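Local coordinates for metallophosphoesterase TT1561-like domain-containing protein (Aquifex aeolicus, PDB 2YVT) that is of unproven function but belongs to the calcineurin-like metallophosphoesterases, relatives of which use bound metal ions to hydrolyse phosphate esters, at residues K23-I28 with G86-K91; V39-K44 with G97-P102; P62-I67 with E150-K155. One frame throughout, in Å; residues are numbered along the deposited sequence.

Contact 1. Residues K23-I28 with G86-K91; sequences KLKGVI and GELGVK
Glu-87 meets Lys-25 through its backbone carbonyl. Lys-25 NZ stands 3.8 Å from Glu-87 O, and a water between them adds a weak link to the oxygen. The Glu-87 carboxylate takes no part: its OE1 is 6.9 Å from Lys-25 NZ. The Lys-25 chain runs extended and then bends at its last torsion (chi4 71°), which turns the ammonium in over this turn. A second water accepts from Lys-25 NZ at 2.8 Å and donates to Leu-88 O at 2.7 Å.

Leu-88 is the main apolar residue of the turn. Its CG lies beside its own backbone N (chi1 -63°), and its two methyls divide the face of the helix. CD1 reaches both Leu-24 CD2 and Ile-28 CD1, each at 3.9 Å. Those two side chains sit one helical turn apart and meet Leu-88 at about right angles. CD2 rests on the aliphatic base of Lys-25, 3.8 Å from Lys-25 CB. A serine in place of Leu-88 would probably leave the methyl ends of Leu-24 and Ile-28 without this partner and open a gap under Lys-25.

The layout belongs to the alpha/beta core of the family. Helix 21-31 joins the parallel strands 7-12 and 35-39 in a beta-alpha-beta crossover. Residues 86-91 lead from helix 65-86 back to strand 91-95 in the next one. Leu-24 and Ile-28 also pack on Leu-9, and Leu-88 packs on Leu-36.

Gly-89 takes positive phi as the chain leaves the helix, and its N bonds to Gly-86 O. Val-90 follows, with CB directed at the helix. Its CG2 touches Ile-28 CG2 at 3.6 Å and also lies 4.1 Å from Ile-28 CD1.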
# COMPACT_ATOMS: atom_id res chain seq x y z
N LYS A 23 -7.47 -7.48 -16.98
CA LYS A 23 -7.12 -6.19 -17.59
C LYS A 23 -5.75 -5.72 -17.11
O LYS A 23 -4.97 -5.17 -17.90
CB LYS A 23 -8.21 -5.14 -17.34
CG LYS A 23 -9.41 -5.34 -18.27
CD LYS A 23 -10.52 -4.36 -18.00
CE LYS A 23 -11.76 -4.70 -18.85
NZ LYS A 23 -11.58 -4.39 -20.30
N LEU A 24 -5.44 -5.97 -15.84
CA LEU A 24 -4.11 -5.63 -15.34
C LEU A 24 -3.02 -6.43 -16.07
O LEU A 24 -1.98 -5.89 -16.45
CB LEU A 24 -4.04 -5.83 -13.82
CG LEU A 24 -2.74 -5.36 -13.14
CD1 LEU A 24 -2.52 -3.85 -13.29
CD2 LEU A 24 -2.70 -5.78 -11.68
N LYS A 25 -3.29 -7.71 -16.29
CA LYS A 25 -2.41 -8.58 -17.08
C LYS A 25 -2.15 -8.00 -18.47
O LYS A 25 -1.02 -8.01 -18.96
CB LYS A 25 -3.03 -9.98 -17.19
CG LYS A 25 -2.12 -11.01 -17.85
CD LYS A 25 -2.68 -12.41 -17.72
CE LYS A 25 -1.61 -13.46 -18.01
NZ LYS A 25 -0.56 -13.53 -16.94
N GLY A 26 -3.21 -7.48 -19.10
CA GLY A 26 -3.09 -6.85 -20.42
C GLY A 26 -2.16 -5.66 -20.42
O GLY A 26 -1.33 -5.51 -21.33
N VAL A 27 -2.29 -4.81 -19.40
CA VAL A 27 -1.43 -3.63 -19.27
C VAL A 27 0.02 -4.06 -19.08
O VAL A 27 0.93 -3.49 -19.67
CB VAL A 27 -1.90 -2.70 -18.11
CG1 VAL A 27 -0.90 -1.57 -17.87
CG2 VAL A 27 -3.28 -2.15 -18.41
N ILE A 28 0.22 -5.09 -18.25
CA ILE A 28 1.56 -5.62 -18.01
C ILE A 28 2.20 -6.11 -19.32
O ILE A 28 3.37 -5.81 -19.58
CB ILE A 28 1.54 -6.72 -16.91
CG1 ILE A 28 1.25 -6.09 -15.54
CG2 ILE A 28 2.86 -7.50 -16.88
CD1 ILE A 28 0.81 -7.09 -14.50
N GLY A 86 0.85 -13.26 -7.98
CA GLY A 86 2.08 -13.99 -8.29
C GLY A 86 2.14 -14.48 -9.73
O GLY A 86 3.17 -14.34 -10.39
N GLU A 87 1.02 -15.02 -10.21
CA GLU A 87 0.93 -15.53 -11.58
C GLU A 87 1.08 -14.47 -12.68
O GLU A 87 1.27 -14.81 -13.84
CB GLU A 87 -0.38 -16.31 -11.76
CG GLU A 87 -0.36 -17.63 -11.00
CD GLU A 87 -1.55 -18.52 -11.30
OE1 GLU A 87 -2.44 -18.11 -12.08
OE2 GLU A 87 -1.60 -19.64 -10.74
N LEU A 88 1.00 -13.19 -12.31
CA LEU A 88 1.27 -12.12 -13.27
C LEU A 88 2.75 -12.09 -13.66
O LEU A 88 3.13 -11.55 -14.70
CB LEU A 88 0.83 -10.76 -12.73
CG LEU A 88 -0.68 -10.62 -12.48
CD1 LEU A 88 -0.95 -9.28 -11.80
CD2 LEU A 88 -1.44 -10.75 -13.79
N GLY A 89 3.59 -12.65 -12.78
CA GLY A 89 4.99 -12.95 -13.09
C GLY A 89 5.99 -11.80 -13.02
O GLY A 89 7.14 -11.96 -13.43
N VAL A 90 5.55 -10.65 -12.51
CA VAL A 90 6.40 -9.46 -12.39
C VAL A 90 7.01 -9.38 -10.98
O VAL A 90 6.40 -9.84 -10.02
CB VAL A 90 5.54 -8.17 -12.63
CG1 VAL A 90 6.43 -6.93 -12.83
CG2 VAL A 90 4.60 -8.35 -13.82
N LYS A 91 8.21 -8.82 -10.85
CA LYS A 91 8.72 -8.45 -9.53
C LYS A 91 7.69 -7.52 -8.89
O LYS A 91 7.32 -6.51 -9.48
CB LYS A 91 10.08 -7.75 -9.61
CG LYS A 91 10.62 -7.29 -8.25
CD LYS A 91 11.04 -8.47 -7.38
CE LYS A 91 11.26 -8.06 -5.93
NZ LYS A 91 10.00 -8.22 -5.12
O HOH W 1 1.26 -11.40 -16.65
O HOH W 2 -2.06 -14.74 -14.86

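Contact 2. Residues V39-K44 with G97-P102; sequences VGNILK and GKNDAP
Asp-100 receives the backbone of Ile-42 and Leu-43 on its carboxylate. Ile-42 N gives a nearly straight bond to OD2 at 2.8 Å (175°). Leu-43 N gives one to OD1, also at 2.8 Å. Both use syn lone pairs. Asp-100 CG lies anti to its carbonyl carbon (chi1 -64°), which brings the carboxylate to these donors. Ile-42 CB packs 3.4 Å from Asp-100 OD1. The loops follow strands 35-39 and 91-95. Their position and sequence are consistent with the GD and GNH(D/E) signature loops of calcineurin-like phosphoesterases. Asn-41 would then stand where an aspartate is usual, Lys-98 where an asparagine is, and Asn-99 where a histidine is.

OD2 takes a second bond, from Gly-97 N at 2.7 Å, on its anti side and 26° out of the carboxylate plane. Three backbone N-H groups thus fix the rotation of one buried carboxylate. Gly-40 CA and Gly-97 CA come within 4.0 Å.

Further out, Asn-13 OD1 accepts from Asn-41 N. Asn-45 ND2 donates to Asn-99 O, and Asn-99 ND2 donates to Glu-49 OE1. Asn-99 CB and CG each lie 3.4 Å from Lys-44 O. A water donates to Leu-43 O at 2.8 Å and to Asn-99 OD1 at 3.0 Å.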
# COMPACT_ATOMS: atom_id res chain seq x y z
N VAL A 39 -0.65 -1.46 -3.56
CA VAL A 39 -0.93 -0.87 -2.26
C VAL A 39 -2.31 -1.34 -1.84
O VAL A 39 -3.22 -1.46 -2.68
CB VAL A 39 -0.89 0.69 -2.30
CG1 VAL A 39 -1.05 1.27 -0.89
CG2 VAL A 39 0.40 1.18 -2.94
N GLY A 40 -2.49 -1.62 -0.55
CA GLY A 40 -3.79 -2.01 -0.04
C GLY A 40 -4.82 -0.89 -0.22
O GLY A 40 -4.49 0.20 -0.67
N ASN A 41 -6.07 -1.15 0.15
CA ASN A 41 -6.52 -2.39 0.74
C ASN A 41 -6.59 -3.56 -0.22
O ASN A 41 -7.10 -3.43 -1.34
CB ASN A 41 -7.91 -2.17 1.33
CG ASN A 41 -7.90 -1.07 2.36
OD1 ASN A 41 -8.48 0.03 2.17
ND2 ASN A 41 -7.19 -1.32 3.43
N ILE A 42 -6.06 -4.69 0.23
CA ILE A 42 -6.21 -5.96 -0.49
C ILE A 42 -7.60 -6.53 -0.22
O ILE A 42 -8.32 -6.91 -1.14
CB ILE A 42 -5.12 -6.97 -0.11
CG1 ILE A 42 -3.75 -6.43 -0.51
CG2 ILE A 42 -5.39 -8.33 -0.77
CD1 ILE A 42 -2.59 -6.98 0.28
N LEU A 43 -7.96 -6.58 1.06
CA LEU A 43 -9.26 -7.10 1.52
C LEU A 43 -10.31 -6.02 1.69
O LEU A 43 -9.99 -4.84 1.85
CB LEU A 43 -9.09 -7.79 2.87
CG LEU A 43 -8.11 -8.96 2.93
CD1 LEU A 43 -8.05 -9.51 4.35
CD2 LEU A 43 -8.51 -10.06 1.93
N LYS A 44 -11.57 -6.44 1.67
CA LYS A 44 -12.66 -5.60 2.14
C LYS A 44 -12.70 -5.66 3.67
O LYS A 44 -12.50 -4.65 4.34
CB LYS A 44 -13.99 -6.05 1.53
CG LYS A 44 -14.05 -5.96 0.02
CD LYS A 44 -15.52 -5.85 -0.40
CE LYS A 44 -15.89 -6.89 -1.42
NZ LYS A 44 -17.36 -6.86 -1.64
N GLY A 97 -3.07 -2.52 3.49
CA GLY A 97 -3.93 -1.41 3.87
C GLY A 97 -4.54 -1.55 5.26
O GLY A 97 -4.25 -2.51 6.00
N LYS A 98 -5.37 -0.58 5.62
CA LYS A 98 -6.08 -0.58 6.89
C LYS A 98 -6.87 -1.88 7.13
O LYS A 98 -6.99 -2.33 8.26
CB LYS A 98 -7.00 0.63 6.94
CG LYS A 98 -7.91 0.76 8.13
CD LYS A 98 -8.80 2.00 7.99
CE LYS A 98 -9.49 2.11 6.61
NZ LYS A 98 -8.79 2.95 5.56
N ASN A 99 -7.40 -2.47 6.06
CA ASN A 99 -8.27 -3.64 6.23
C ASN A 99 -7.56 -4.98 6.07
O ASN A 99 -8.19 -6.04 6.06
CB ASN A 99 -9.46 -3.55 5.29
CG ASN A 99 -10.33 -2.36 5.59
OD1 ASN A 99 -10.41 -1.42 4.80
ND2 ASN A 99 -10.94 -2.36 6.77
N ASP A 100 -6.23 -4.92 5.96
CA ASP A 100 -5.45 -6.13 5.72
C ASP A 100 -4.91 -6.64 7.05
O ASP A 100 -3.71 -6.60 7.34
CB ASP A 100 -4.38 -5.85 4.67
CG ASP A 100 -5.01 -5.52 3.33
OD1 ASP A 100 -6.07 -6.11 3.04
OD2 ASP A 100 -4.48 -4.66 2.59
N ALA A 101 -5.86 -7.10 7.85
CA ALA A 101 -5.66 -7.44 9.24
C ALA A 101 -6.45 -8.71 9.55
O ALA A 101 -7.43 -9.02 8.86
CB ALA A 101 -6.15 -6.29 10.11
N PRO A 102 -6.04 -9.46 10.60
CA PRO A 102 -4.89 -9.22 11.48
C PRO A 102 -3.54 -9.25 10.75
O PRO A 102 -3.33 -10.06 9.84
CB PRO A 102 -4.98 -10.36 12.50
CG PRO A 102 -6.43 -10.79 12.46
CD PRO A 102 -6.81 -10.65 11.01
O HOH W 3 -11.11 -2.31 2.00

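Contact 3. Residues P62-I67 with E150-K155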
# COMPACT_ATOMS: atom_id res chain seq x y z
N PRO A 62 -13.30 -4.85 22.34
CA PRO A 62 -13.58 -5.44 21.03
C PRO A 62 -13.73 -6.95 21.08
O PRO A 62 -12.97 -7.64 21.77
CB PRO A 62 -12.35 -5.04 20.19
CG PRO A 62 -11.88 -3.80 20.83
CD PRO A 62 -12.11 -3.98 22.30
N ASN A 63 -14.74 -7.46 20.38
CA ASN A 63 -15.09 -8.87 20.43
C ASN A 63 -14.24 -9.68 19.46
O ASN A 63 -14.48 -9.66 18.24
CB ASN A 63 -16.59 -9.03 20.14
CG ASN A 63 -17.06 -10.46 20.19
OD1 ASN A 63 -16.31 -11.38 20.56
ND2 ASN A 63 -18.33 -10.67 19.82
N ARG A 64 -13.25 -10.39 19.99
CA ARG A 64 -12.33 -11.17 19.17
C ARG A 64 -12.99 -12.36 18.47
O ARG A 64 -12.40 -12.94 17.56
CB ARG A 64 -11.10 -11.59 19.97
CG ARG A 64 -10.24 -10.41 20.42
CD ARG A 64 -8.93 -10.87 21.05
NE ARG A 64 -8.05 -11.50 20.07
CZ ARG A 64 -7.22 -10.83 19.27
NH1 ARG A 64 -7.15 -9.51 19.32
NH2 ARG A 64 -6.46 -11.50 18.41
N LYS A 65 -14.21 -12.71 18.87
CA LYS A 65 -14.97 -13.73 18.16
C LYS A 65 -15.20 -13.31 16.70
O LYS A 65 -15.24 -14.15 15.81
CB LYS A 65 -16.31 -14.02 18.85
CG LYS A 65 -16.17 -14.62 20.23
CD LYS A 65 -17.51 -15.16 20.71
CE LYS A 65 -17.39 -15.80 22.08
NZ LYS A 65 -16.64 -17.09 22.04
N VAL A 66 -15.33 -12.00 16.47
CA VAL A 66 -15.49 -11.48 15.10
C VAL A 66 -14.26 -11.79 14.24
O VAL A 66 -14.39 -12.15 13.06
CB VAL A 66 -15.82 -9.96 15.10
CG1 VAL A 66 -15.89 -9.41 13.68
CG2 VAL A 66 -17.15 -9.72 15.80
N ILE A 67 -13.07 -11.68 14.83
CA ILE A 67 -11.85 -12.07 14.12
C ILE A 67 -11.89 -13.56 13.81
O ILE A 67 -11.74 -13.98 12.67
CB ILE A 67 -10.58 -11.75 14.93
CG1 ILE A 67 -10.45 -10.24 15.16
CG2 ILE A 67 -9.34 -12.31 14.24
CD1 ILE A 67 -9.35 -9.84 16.13
N GLU A 150 -3.56 -3.63 15.29
CA GLU A 150 -3.08 -4.53 14.25
C GLU A 150 -3.93 -5.76 14.04
O GLU A 150 -3.63 -6.56 13.16
CB GLU A 150 -1.63 -4.94 14.51
CG GLU A 150 -0.64 -3.79 14.55
CD GLU A 150 0.78 -4.26 14.75
OE1 GLU A 150 1.06 -4.96 15.76
OE2 GLU A 150 1.63 -3.94 13.90
N ASP A 151 -4.98 -5.94 14.85
CA ASP A 151 -5.79 -7.15 14.76
C ASP A 151 -7.09 -6.98 13.96
O ASP A 151 -7.35 -7.74 13.04
CB ASP A 151 -6.08 -7.71 16.15
CG ASP A 151 -4.83 -8.23 16.85
OD1 ASP A 151 -3.77 -8.31 16.20
OD2 ASP A 151 -4.90 -8.57 18.04
N PHE A 152 -7.91 -6.00 14.32
CA PHE A 152 -9.18 -5.78 13.62
C PHE A 152 -8.97 -4.96 12.37
O PHE A 152 -9.70 -5.10 11.39
CB PHE A 152 -10.18 -5.08 14.53
CG PHE A 152 -10.68 -5.94 15.65
CD1 PHE A 152 -11.88 -6.64 15.52
CD2 PHE A 152 -9.96 -6.03 16.84
CE1 PHE A 152 -12.33 -7.45 16.57
CE2 PHE A 152 -10.41 -6.84 17.89
CZ PHE A 152 -11.60 -7.54 17.75
N VAL A 153 -7.96 -4.08 12.44
CA VAL A 153 -7.57 -3.18 11.35
C VAL A 153 -6.09 -2.90 11.56
O VAL A 153 -5.54 -3.24 12.61
CB VAL A 153 -8.35 -1.82 11.38
CG1 VAL A 153 -9.78 -1.98 10.87
CG2 VAL A 153 -8.31 -1.17 12.77
N LEU A 154 -5.44 -2.29 10.57
CA LEU A 154 -4.07 -1.81 10.74
C LEU A 154 -4.08 -0.29 10.86
O LEU A 154 -4.35 0.42 9.89
CB LEU A 154 -3.18 -2.20 9.55
CG LEU A 154 -3.03 -3.67 9.16
CD1 LEU A 154 -1.88 -3.78 8.17
CD2 LEU A 154 -2.80 -4.51 10.41
N LYS A 155 -3.79 0.19 12.06
CA LYS A 155 -3.67 1.63 12.34
C LYS A 155 -2.41 1.86 13.17
O LYS A 155 -2.13 1.09 14.10
CB LYS A 155 -4.88 2.16 13.11
CG LYS A 155 -6.21 2.06 12.37
CD LYS A 155 -7.26 2.90 13.11
CE LYS A 155 -8.59 2.94 12.38
NZ LYS A 155 -9.59 3.75 13.13
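Phe-152 holds its CG beside its own backbone N (chi1 -70°), which sends the ring across to Pro-62 and Ile-67. Arg-64 bends at chi3 (68°), and this carries its guanidinium to Asp-151. The contact joins the N-terminal region of helix 65-86 to the loop before strand 155-157 in the calcineurin-like phosphoesterase fold. Asn-63 caps the entry, its OD1 accepting from Lys-65 N.

Ile-67 CD1 stands over the centre of the Phe-152 ring in a CH-pi contact, 3.6 Å from the centroid. The same methyl lies over the rim of one face of the Arg-64 guanidinium and touches Asp-151 CB. Pro-62 CB adds apolar packing at Phe-152 CE2, 3.5 Å away. Tyr-52 and Glu-51 of helix 46-57 also touch the Phe-152 side chain.

Arg-64 and Asp-151 form a salt bridge at the more exposed side. Arg-64 NH1 gives the stronger bond, 2.8 Å to Asp-151 OD2. It meets OD2 on the anti side, somewhat out of the carboxylate plane. NH2 adds a weak bond to the same oxygen at 3.3 Å. The guanidinium and carboxylate planes are 73° apart. At the edge of the Phe-152 ring, Asn-63 O lies 3.5 Å from CE1.

In the fold
Contact 2 is the buried one, its centre about 8 Å from the centre of the chain. The centres of contacts 1 and 3 lie farther out, about 17 and 20 Å from the chain centre, and both are partly exposed. Helix 65-86 runs between those two: contact 3 lies at its N-terminal end region and contact 1 includes the turn just after it. Contact 2 is mainly polar, with a carboxylate bound by backbone N-H groups. Contact 1 is mostly aliphatic, with waters at one side. Contact 3 combines a ring, a methyl and a salt bridge. Contacts 2 and 3 touch: Lys-98 O lies 2.8 Å from Leu-154 N, a probable hydrogen bond. Contact 1 touches neither.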